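Local coordinates for protein mariner Mos1 transposase (Drosophila mauritiana, PDB 4MDB) that mediates cut-and-paste transposition of the Mos1 element, its catalytic domain using divalent metal ions to cut DNA at the transposon ends, at residues 77-82 against 205-210; 81-86 against 112-117; 101-106 against 141-146; 70-75 against 92-97. The protein carries 1 engineered substitution. All blocks are in the same frame, centred on the assembly; numbering follows the deposited sequence.

Contact 1. Residues 77-82 against 205-210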
# COMPACT_ATOMS: atom_id res chain seq x y z
N TRP A 77 -5.10 -2.68 -1.79
CA TRP A 77 -5.22 -3.43 -3.03
C TRP A 77 -4.37 -4.66 -3.04
O TRP A 77 -3.49 -4.81 -2.20
CB TRP A 77 -4.94 -2.56 -4.22
CG TRP A 77 -3.53 -1.96 -4.26
CD1 TRP A 77 -3.07 -0.96 -3.48
CD2 TRP A 77 -2.44 -2.33 -5.12
NE1 TRP A 77 -1.76 -0.66 -3.81
CE2 TRP A 77 -1.36 -1.46 -4.83
CE3 TRP A 77 -2.29 -3.26 -6.13
CZ2 TRP A 77 -0.12 -1.57 -5.51
CZ3 TRP A 77 -1.12 -3.33 -6.83
CH2 TRP A 77 -0.03 -2.49 -6.52
N ASP A 78 -4.64 -5.56 -3.98
CA ASP A 78 -3.85 -6.74 -4.19
C ASP A 78 -3.73 -7.03 -5.68
O ASP A 78 -4.01 -6.17 -6.50
CB ASP A 78 -4.40 -7.89 -3.35
CG ASP A 78 -5.76 -8.45 -3.92
OD1 ASP A 78 -6.21 -7.94 -4.95
OD2 ASP A 78 -6.21 -9.50 -3.42
N GLN A 79 -3.25 -8.21 -6.04
CA GLN A 79 -2.91 -8.48 -7.41
C GLN A 79 -4.18 -8.57 -8.26
O GLN A 79 -4.04 -8.59 -9.49
CB GLN A 79 -2.12 -9.79 -7.53
CG GLN A 79 -2.90 -10.97 -7.08
CD GLN A 79 -2.20 -12.25 -7.43
OE1 GLN A 79 -1.04 -12.44 -7.06
NE2 GLN A 79 -2.88 -13.16 -8.11
N SER A 80 -5.36 -8.56 -7.64
CA SER A 80 -6.65 -8.67 -8.35
C SER A 80 -7.34 -7.33 -8.53
O SER A 80 -8.34 -7.26 -9.22
CB SER A 80 -7.56 -9.64 -7.63
OG SER A 80 -6.95 -10.94 -7.66
N GLY A 81 -6.83 -6.31 -7.88
CA GLY A 81 -7.45 -4.98 -7.92
C GLY A 81 -7.59 -4.29 -6.58
O GLY A 81 -7.15 -4.75 -5.57
N VAL A 82 -8.21 -3.12 -6.60
CA VAL A 82 -8.49 -2.39 -5.41
C VAL A 82 -9.53 -3.06 -4.52
O VAL A 82 -10.65 -3.42 -5.03
CB VAL A 82 -8.91 -0.92 -5.78
CG1 VAL A 82 -9.40 -0.20 -4.56
CG2 VAL A 82 -7.74 -0.24 -6.49
N GLY A 205 2.08 -4.88 -10.67
CA GLY A 205 2.58 -4.06 -9.61
C GLY A 205 3.06 -4.84 -8.41
O GLY A 205 4.10 -4.56 -7.83
N ILE A 206 2.33 -5.89 -8.07
CA ILE A 206 2.68 -6.73 -6.94
C ILE A 206 3.85 -7.64 -7.35
O ILE A 206 4.79 -7.87 -6.56
CB ILE A 206 1.48 -7.62 -6.51
CG1 ILE A 206 0.28 -6.77 -5.95
CG2 ILE A 206 1.83 -8.68 -5.48
CD1 ILE A 206 0.60 -5.94 -4.72
N HIS A 207 3.79 -8.21 -8.54
CA HIS A 207 4.86 -9.17 -8.93
C HIS A 207 6.19 -8.52 -9.38
O HIS A 207 7.18 -9.23 -9.64
CB HIS A 207 4.25 -10.18 -9.93
CG HIS A 207 3.29 -11.12 -9.27
ND1 HIS A 207 3.62 -12.40 -8.91
CD2 HIS A 207 2.02 -10.94 -8.83
CE1 HIS A 207 2.61 -12.99 -8.31
NE2 HIS A 207 1.62 -12.11 -8.25
N LYS A 208 6.27 -7.20 -9.40
CA LYS A 208 7.50 -6.46 -9.51
C LYS A 208 8.35 -6.57 -8.22
O LYS A 208 9.47 -6.12 -8.24
CB LYS A 208 7.19 -4.96 -9.78
CG LYS A 208 7.22 -4.47 -11.24
CD LYS A 208 6.44 -3.16 -11.29
CE LYS A 208 6.54 -2.34 -12.58
NZ LYS A 208 5.89 -1.00 -12.36
N LEU A 209 7.78 -7.06 -7.13
CA LEU A 209 8.47 -6.98 -5.80
C LEU A 209 9.84 -7.69 -5.82
O LEU A 209 10.85 -7.12 -5.42
CB LEU A 209 7.63 -7.44 -4.61
CG LEU A 209 6.59 -6.42 -4.11
CD1 LEU A 209 5.54 -7.07 -3.20
CD2 LEU A 209 7.32 -5.30 -3.34
N PRO A 210 9.89 -8.92 -6.30
CA PRO A 210 11.16 -9.59 -6.19
C PRO A 210 12.30 -9.00 -6.98
O PRO A 210 13.44 -9.00 -6.47
CB PRO A 210 10.85 -11.01 -6.71
CG PRO A 210 9.41 -11.19 -6.57
CD PRO A 210 8.85 -9.80 -6.82
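W77 and I206 form the tight inner part of a contact between a beta hairpin of the RNase H-like catalytic domain and the C-terminal part of helix 199-207. The hairpin joins strands 69-78 and 81-87 through a type I turn from D78 to G81. An Asx turn reinforces it, D78 OD1 accepting from the backbone N of S80, while D78 OD2 forms a salt bridge with R114. The apolar packing centres on I206 over one face of the W77 six-membered ring: its CD1 is 3.8 Å from W77 CZ3, a CH-pi contact in which the two side chains extend past one another. The same indole meets G205 at its edge, where W77 CH2 is 4.3 Å from G205 C. Its NE1 is bonded to S163 OG, which ties the ring to helix 162-175 and helps fix its rotation. This buried half lies near the active site, the W77 side chain being about 7 Å from that of the metal-binding D36. Farther along the hairpin, I206 CG1 packs 3.8 Å from Q79 N. Here burial gives way to the looser, partly exposed pair Q79 and H207, and one polar bond replaces the hydrophobic packing. The H207 ring also stacks with W203. CG of Q79 sits between its own backbone N and carbonyl carbon (chi1 62°), and the extended chain beyond carries the amide to the edge of the imidazole. H207 NE2 donates to Q79 OE1 at 2.9 Å, nearly straight at 175°, the acceptor lying in the ring plane but the donor 44° above the amide carbonyl plane.

Contact 2. Residues 81-86 against 112-117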
# COMPACT_ATOMS: atom_id res chain seq x y z
N GLY A 81 -6.83 -6.31 -7.88
CA GLY A 81 -7.45 -4.98 -7.92
C GLY A 81 -7.59 -4.29 -6.58
O GLY A 81 -7.15 -4.75 -5.57
N VAL A 82 -8.21 -3.12 -6.60
CA VAL A 82 -8.49 -2.39 -5.41
C VAL A 82 -9.53 -3.06 -4.52
O VAL A 82 -10.65 -3.42 -5.03
CB VAL A 82 -8.91 -0.92 -5.78
CG1 VAL A 82 -9.40 -0.20 -4.56
CG2 VAL A 82 -7.74 -0.24 -6.49
N ILE A 83 -9.24 -3.25 -3.25
CA ILE A 83 -10.13 -3.88 -2.30
C ILE A 83 -11.07 -2.86 -1.66
O ILE A 83 -12.29 -3.06 -1.56
CB ILE A 83 -9.35 -4.74 -1.28
CG1 ILE A 83 -8.54 -5.84 -2.02
CG2 ILE A 83 -10.24 -5.37 -0.22
CD1 ILE A 83 -7.35 -6.38 -1.27
N TYR A 84 -10.51 -1.73 -1.19
CA TYR A 84 -11.20 -0.82 -0.36
C TYR A 84 -10.45 0.48 -0.43
O TYR A 84 -9.25 0.48 -0.54
CB TYR A 84 -11.28 -1.29 1.05
CG TYR A 84 -11.97 -0.35 2.00
CD1 TYR A 84 -13.32 -0.10 1.86
CD2 TYR A 84 -11.30 0.33 3.01
CE1 TYR A 84 -14.00 0.72 2.77
CE2 TYR A 84 -11.97 1.12 3.92
CZ TYR A 84 -13.31 1.32 3.77
OH TYR A 84 -13.92 2.19 4.63
N TYR A 85 -11.14 1.59 -0.45
CA TYR A 85 -10.48 2.90 -0.21
C TYR A 85 -11.39 3.88 0.48
O TYR A 85 -12.63 3.73 0.46
CB TYR A 85 -9.95 3.49 -1.52
CG TYR A 85 -10.97 4.18 -2.43
CD1 TYR A 85 -11.65 3.47 -3.41
CD2 TYR A 85 -11.21 5.55 -2.31
CE1 TYR A 85 -12.56 4.11 -4.26
CE2 TYR A 85 -12.15 6.19 -3.12
CZ TYR A 85 -12.80 5.47 -4.11
OH TYR A 85 -13.73 6.10 -4.89
N GLU A 86 -10.75 4.84 1.13
CA GLU A 86 -11.46 6.01 1.71
C GLU A 86 -10.83 7.28 1.22
O GLU A 86 -9.60 7.37 1.03
CB GLU A 86 -11.45 5.93 3.23
CG GLU A 86 -12.23 4.79 3.84
CD GLU A 86 -12.22 4.80 5.34
OE1 GLU A 86 -11.66 5.78 5.93
OE2 GLU A 86 -12.68 3.80 5.98
N ARG A 112 -15.93 -9.92 1.57
CA ARG A 112 -16.86 -9.81 0.48
C ARG A 112 -16.26 -10.01 -0.90
O ARG A 112 -16.91 -10.54 -1.81
CB ARG A 112 -17.53 -8.42 0.58
CG ARG A 112 -18.63 -8.20 -0.47
CD ARG A 112 -19.37 -6.88 -0.20
NE ARG A 112 -18.48 -5.72 -0.24
CZ ARG A 112 -18.02 -5.15 -1.32
NH1 ARG A 112 -18.31 -5.58 -2.55
NH2 ARG A 112 -17.20 -4.12 -1.17
N LYS A 113 -15.01 -9.56 -1.12
CA LYS A 113 -14.44 -9.52 -2.47
C LYS A 113 -13.37 -10.56 -2.76
O LYS A 113 -12.99 -10.73 -3.90
CB LYS A 113 -13.81 -8.15 -2.73
CG LYS A 113 -14.81 -7.08 -3.05
CD LYS A 113 -14.12 -5.77 -2.84
CE LYS A 113 -13.32 -5.45 -4.09
NZ LYS A 113 -14.16 -5.65 -5.29
N ARG A 114 -12.88 -11.21 -1.71
CA ARG A 114 -11.84 -12.22 -1.81
C ARG A 114 -12.21 -13.52 -1.11
O ARG A 114 -11.81 -13.79 0.03
CB ARG A 114 -10.54 -11.64 -1.27
CG ARG A 114 -10.07 -10.41 -2.02
CD ARG A 114 -9.51 -10.68 -3.41
NE ARG A 114 -8.95 -9.50 -4.08
CZ ARG A 114 -9.63 -8.60 -4.78
NH1 ARG A 114 -10.97 -8.67 -4.93
NH2 ARG A 114 -9.04 -7.59 -5.31
N PRO A 115 -12.98 -14.38 -1.79
CA PRO A 115 -13.38 -15.67 -1.18
C PRO A 115 -12.31 -16.56 -0.56
O PRO A 115 -12.57 -17.26 0.42
CB PRO A 115 -14.07 -16.40 -2.37
CG PRO A 115 -14.64 -15.26 -3.19
CD PRO A 115 -13.56 -14.19 -3.12
N GLU A 116 -11.13 -16.58 -1.12
CA GLU A 116 -10.00 -17.31 -0.53
C GLU A 116 -9.74 -16.85 0.89
O GLU A 116 -9.30 -17.63 1.72
CB GLU A 116 -8.77 -17.16 -1.44
CG GLU A 116 -8.28 -15.72 -1.68
CD GLU A 116 -8.96 -14.91 -2.85
OE1 GLU A 116 -8.20 -14.17 -3.52
OE2 GLU A 116 -10.20 -14.92 -3.08
N TYR A 117 -10.07 -15.61 1.19
CA TYR A 117 -9.92 -15.11 2.56
C TYR A 117 -11.16 -15.37 3.41
O TYR A 117 -11.02 -15.63 4.57
CB TYR A 117 -9.54 -13.63 2.62
CG TYR A 117 -8.25 -13.38 1.93
CD1 TYR A 117 -7.14 -14.14 2.25
CD2 TYR A 117 -8.11 -12.42 0.96
CE1 TYR A 117 -5.96 -13.94 1.60
CE2 TYR A 117 -6.91 -12.19 0.34
CZ TYR A 117 -5.84 -12.96 0.68
OH TYR A 117 -4.68 -12.80 0.09
O HOH W 1 -10.87 -5.75 -6.62
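A classic beta bulge, with I83 and Y84 both facing W76, marks the part of edge strand 81-87 that K113 and R114 meet. R114 and I83, both buried, share the main part of the contact. The R114 chain bends at chi2 (-73°), folding the guanidinium back toward the strand, where I83 CG1 lies over one face, 3.8 Å from R114 NH2. Water 1 sits at the edge in the guanidinium plane and bridges the segments: it accepts from R114 NH2 at 2.9 Å and donates to V82 O at 2.8 Å. The group is held flat from another corner as well, since R114 NH1 donates to K113 O at 3.1 Å with an angle of 164°, approaching that carbonyl from well above its plane. With NE in a salt bridge to D78 OD2, the guanidinium is gripped along several edges, and the nearby carboxylate probably helps to compensate its buried charge. K113 adds a more peripheral layer, its aliphatic chain running over the backbone carbonyls of V82 and I83; it is modelled in two conformers, so these contacts are less certain. R114 itself is the N-cap residue of the short helix 115-118, directly after helix 96-113. The contact therefore joins the junction of these two helices to the start of strand 81-87, while I83 also packs on L106 and L110 of helix 96-113, and V82 on V75 of strand 69-78 and F194 of helix 183-196.

Contact 3. Residues 101-106 against 141-146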
# COMPACT_ATOMS: atom_id res chain seq x y z
N GLN A 101 -10.04 1.77 12.54
CA GLN A 101 -11.33 1.62 11.90
C GLN A 101 -11.26 1.29 10.40
O GLN A 101 -12.02 0.49 9.88
CB GLN A 101 -12.20 2.86 12.14
CG GLN A 101 -13.64 2.58 11.86
CD GLN A 101 -14.15 1.34 12.66
OE1 GLN A 101 -13.94 1.21 13.88
NE2 GLN A 101 -14.75 0.41 11.94
N GLN A 102 -10.29 1.89 9.71
CA GLN A 102 -10.03 1.53 8.37
C GLN A 102 -9.67 0.04 8.19
O GLN A 102 -10.12 -0.54 7.22
CB GLN A 102 -8.91 2.42 7.84
CG GLN A 102 -9.43 3.85 7.57
CD GLN A 102 -8.35 4.75 7.05
OE1 GLN A 102 -7.18 4.55 7.37
NE2 GLN A 102 -8.71 5.74 6.26
N LEU A 103 -8.82 -0.48 9.03
CA LEU A 103 -8.41 -1.88 8.92
C LEU A 103 -9.61 -2.77 9.12
O LEU A 103 -9.76 -3.76 8.42
CB LEU A 103 -7.31 -2.23 9.87
CG LEU A 103 -5.95 -1.54 9.74
CD1 LEU A 103 -5.05 -1.98 10.84
CD2 LEU A 103 -5.34 -1.90 8.41
N ILE A 104 -10.43 -2.42 10.12
CA ILE A 104 -11.68 -3.19 10.33
C ILE A 104 -12.61 -3.15 9.12
O ILE A 104 -13.15 -4.17 8.71
CB ILE A 104 -12.35 -2.76 11.63
CG1 ILE A 104 -11.50 -3.23 12.82
CG2 ILE A 104 -13.80 -3.27 11.71
CD1 ILE A 104 -11.77 -2.50 14.13
N ASN A 105 -12.81 -1.99 8.49
CA ASN A 105 -13.61 -1.88 7.31
C ASN A 105 -12.99 -2.61 6.11
O ASN A 105 -13.65 -3.20 5.33
CB ASN A 105 -13.80 -0.42 6.98
CG ASN A 105 -14.56 0.30 8.07
OD1 ASN A 105 -15.23 -0.35 8.82
ND2 ASN A 105 -14.48 1.63 8.15
N LEU A 106 -11.66 -2.55 6.00
CA LEU A 106 -10.95 -3.21 4.94
C LEU A 106 -11.19 -4.72 5.04
O LEU A 106 -11.35 -5.36 4.03
CB LEU A 106 -9.40 -2.92 5.03
CG LEU A 106 -8.45 -3.85 4.22
CD1 LEU A 106 -8.66 -3.81 2.75
CD2 LEU A 106 -6.97 -3.36 4.39
N ASP A 141 -2.55 -4.10 17.91
CA ASP A 141 -3.55 -5.05 18.52
C ASP A 141 -4.57 -5.51 17.49
O ASP A 141 -4.89 -6.72 17.35
CB ASP A 141 -4.26 -4.37 19.70
CG ASP A 141 -3.37 -4.23 20.94
OD1 ASP A 141 -2.19 -4.67 20.87
OD2 ASP A 141 -3.83 -3.65 21.98
N THR A 142 -5.09 -4.57 16.75
CA THR A 142 -6.10 -4.88 15.76
C THR A 142 -5.53 -5.83 14.67
O THR A 142 -6.21 -6.77 14.19
CB THR A 142 -6.67 -3.58 15.15
OG1 THR A 142 -7.44 -2.90 16.16
CG2 THR A 142 -7.50 -3.82 13.92
N LEU A 143 -4.27 -5.62 14.25
CA LEU A 143 -3.67 -6.44 13.24
C LEU A 143 -3.44 -7.87 13.78
O LEU A 143 -3.55 -8.79 13.01
CB LEU A 143 -2.34 -5.85 12.71
CG LEU A 143 -2.57 -4.71 11.75
CD1 LEU A 143 -1.23 -3.90 11.63
CD2 LEU A 143 -3.09 -5.12 10.34
N GLU A 144 -3.09 -7.96 15.04
CA GLU A 144 -2.91 -9.27 15.74
C GLU A 144 -4.24 -10.00 15.79
O GLU A 144 -4.30 -11.18 15.56
CB GLU A 144 -2.50 -9.09 17.21
CG GLU A 144 -1.05 -8.83 17.53
CD GLU A 144 -0.80 -8.65 19.04
OE1 GLU A 144 0.22 -8.03 19.40
OE2 GLU A 144 -1.63 -9.15 19.84
N THR A 145 -5.30 -9.27 16.14
CA THR A 145 -6.67 -9.86 16.22
C THR A 145 -7.17 -10.30 14.82
O THR A 145 -7.70 -11.42 14.64
CB THR A 145 -7.64 -8.84 16.88
OG1 THR A 145 -7.19 -8.67 18.24
CG2 THR A 145 -8.98 -9.42 16.91
N LEU A 146 -6.98 -9.47 13.78
CA LEU A 146 -7.25 -9.87 12.40
C LEU A 146 -6.34 -11.04 11.99
O LEU A 146 -6.72 -11.85 11.19
CB LEU A 146 -6.99 -8.68 11.47
CG LEU A 146 -7.99 -7.51 11.58
CD1 LEU A 146 -7.46 -6.27 10.87
CD2 LEU A 146 -9.28 -8.00 10.96
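L103 on helix 96-113 meets L143 on helix 137-146 in the innermost shell of this contact, the L103 CD1 methyl lying 3.7 Å from L143 CD2. The two leucine side chains cross at about a right angle, L103 CD1 resting against CG and CD2 of L143. One turn farther along the second helix, L146 reaches over with CD1 to 4.2 Å from L103 CB; L103 thus meets two leucines of the same helix, at its tip and at its base. Toward the surface, I104 and T142 also cross nearly perpendicularly, I104 CG1 being 4.2 Å from T142 CG2. T142 works in two directions: with OG1 beside the backbone N (chi1 -69°), the methyl CG2 lies anti to that N and faces I104 and L103, while the hydroxyl bonds to A138 O, one turn back in its own helix. The axes of the two short segments approach to 10.3 Å and are nearly parallel, at 18°. Beneath them L103 and L143 rest on F126 of strand 125-127, so the helices share one floor on the central sheet of the RNase H fold; that strand leads toward the metal-binding D129. No hydrogen bond spans the two segments, whose side-chain contacts are between alkyl groups. Complementary shape and hydrophobic burial thus pair them, while a bond from Q100 NE2 to T142 OG1 adds one polar link between the helices at the margin.

Contact 4. Residues 70-75 against 92-97. Engineered in segment 92-97: A96 (natural residue Thr).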
# COMPACT_ATOMS: atom_id res chain seq x y z
N LYS A 70 -7.28 19.95 0.16
CA LYS A 70 -6.81 18.61 -0.16
C LYS A 70 -7.53 17.57 0.65
O LYS A 70 -7.94 17.80 1.77
CB LYS A 70 -5.31 18.54 0.03
CG LYS A 70 -4.89 18.87 1.44
CD LYS A 70 -3.38 18.93 1.60
CE LYS A 70 -3.01 19.14 3.05
NZ LYS A 70 -1.59 18.77 3.21
N THR A 71 -7.61 16.36 0.07
CA THR A 71 -8.24 15.23 0.68
C THR A 71 -7.23 14.06 0.61
O THR A 71 -6.51 13.93 -0.33
CB THR A 71 -9.55 14.83 -0.04
OG1 THR A 71 -10.05 13.60 0.46
CG2 THR A 71 -9.33 14.73 -1.56
N MET A 72 -7.20 13.27 1.66
CA MET A 72 -6.33 12.13 1.69
C MET A 72 -7.05 10.91 1.13
O MET A 72 -8.13 10.52 1.57
CB MET A 72 -5.90 11.86 3.11
CG MET A 72 -4.67 10.98 3.18
SD MET A 72 -4.02 10.75 4.84
CE MET A 72 -3.53 12.44 5.11
N LEU A 73 -6.39 10.31 0.16
CA LEU A 73 -6.78 8.99 -0.36
C LEU A 73 -6.06 7.97 0.49
O LEU A 73 -4.81 8.02 0.62
CB LEU A 73 -6.45 8.84 -1.79
CG LEU A 73 -6.55 7.48 -2.46
CD1 LEU A 73 -7.98 6.97 -2.50
CD2 LEU A 73 -5.97 7.57 -3.81
N CYS A 74 -6.82 6.98 0.96
CA CYS A 74 -6.27 5.83 1.70
C CYS A 74 -6.75 4.63 0.92
O CYS A 74 -7.95 4.42 0.82
CB CYS A 74 -6.82 5.80 3.08
SG CYS A 74 -6.61 7.37 4.01
N VAL A 75 -5.84 3.84 0.39
CA VAL A 75 -6.33 2.75 -0.47
C VAL A 75 -5.55 1.49 -0.18
O VAL A 75 -4.34 1.52 0.05
CB VAL A 75 -6.22 3.17 -1.98
CG1 VAL A 75 -4.78 3.59 -2.33
CG2 VAL A 75 -6.58 2.07 -2.93
N GLU A 92 -8.45 16.64 6.72
CA GLU A 92 -8.38 15.65 7.82
C GLU A 92 -7.34 14.56 7.50
O GLU A 92 -7.08 14.22 6.34
CB GLU A 92 -9.80 15.17 8.22
CG GLU A 92 -10.18 13.69 8.27
CD GLU A 92 -11.72 13.49 8.23
OE1 GLU A 92 -12.43 14.35 8.82
OE2 GLU A 92 -12.23 12.51 7.61
N THR A 93 -6.70 14.09 8.56
CA THR A 93 -5.51 13.28 8.49
C THR A 93 -5.89 11.91 9.09
O THR A 93 -6.91 11.77 9.75
CB THR A 93 -4.42 14.00 9.35
OG1 THR A 93 -3.12 13.65 8.88
CG2 THR A 93 -4.59 13.71 10.84
N VAL A 94 -5.09 10.89 8.79
CA VAL A 94 -5.17 9.59 9.48
C VAL A 94 -4.43 9.54 10.82
O VAL A 94 -3.21 9.67 10.88
CB VAL A 94 -4.54 8.50 8.59
CG1 VAL A 94 -4.51 7.16 9.31
CG2 VAL A 94 -5.35 8.43 7.29
N ASN A 95 -5.17 9.33 11.88
CA ASN A 95 -4.59 9.11 13.20
C ASN A 95 -4.79 7.64 13.61
O ASN A 95 -5.42 6.85 12.86
CB ASN A 95 -5.23 10.04 14.23
CG ASN A 95 -6.75 9.89 14.33
OD1 ASN A 95 -7.33 8.89 13.94
ND2 ASN A 95 -7.40 10.92 14.89
N ALA A 96 -4.32 7.30 14.80
CA ALA A 96 -4.42 5.93 15.31
C ALA A 96 -5.87 5.34 15.25
O ALA A 96 -6.08 4.18 14.75
CB ALA A 96 -3.80 5.87 16.71
N ALA A 97 -6.89 6.09 15.70
CA ALA A 97 -8.25 5.58 15.77
C ALA A 97 -8.87 5.39 14.39
O ALA A 97 -9.63 4.44 14.14
CB ALA A 97 -9.14 6.51 16.62
O HOH W 2 -8.26 14.71 4.04
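The flat groups where M72 and C74 meet E92, T93 and V94 are peptide units, for no aromatic ring enters the contact. At the oxygen end of the E92-T93 peptide, water 2 lies close to the peptide plane and M72 CE somewhat out of it. The water donates to E92 O at 2.6 Å and accepts from M72 N at 3.0 Å, linking strand to loop through the backbone. The next peptide is less well served: V94 N is buried by the contact and has no polar partner in the model, with the thioether of M72 close by. The apolar core is a small cluster of sulfur and methyl groups. V94 CG2 is 3.7 Å from C74 SG. M72 is modelled in two conformers, so its distances hold for one of them and are less certain. In that one SD is 3.6 Å from V94 CG2, the two side chains crossing at about a right angle; CG is anti to the backbone N (chi1 -162°), and the bend at chi3 (-66°) brings CE to 4.0 Å from T93 OG1, M72 and T93 running alongside one another. Next to this patch is the catalytic centre, the M72 side chain being about 8 Å from a bound magnesium ion. A96, an engineered residue (Thr in the natural sequence), begins helix 96-113, whose N-cap N95 bonds through OD1 to R98 N. The linker entering that helix is laid across strand 69-78, with L88 beside M72, C74 and V94, and with E37 of strand 32-42 touching both M72 and C74.

From the N-terminal side, strand 69-78 opens the first loop: contact 4 closes it at 92-97, after the hairpin and just before helix 96-113. Contacts 1 and 2 start within that loop and share G81 and V82. Contact 2 closes at the far end of helix 96-113 and so crosses contact 4. Contact 1, which crosses contact 4 too, spans 122 residues to reach the C-terminal helices. Contact 3 starts inside contact 2, crosses it by closing at 141-146, and is nested in contact 1; contact 4 closes before it opens. Together they join the sheet to helix 96-113 and the C-terminal helices, and helix 96-113 to helix 137-146.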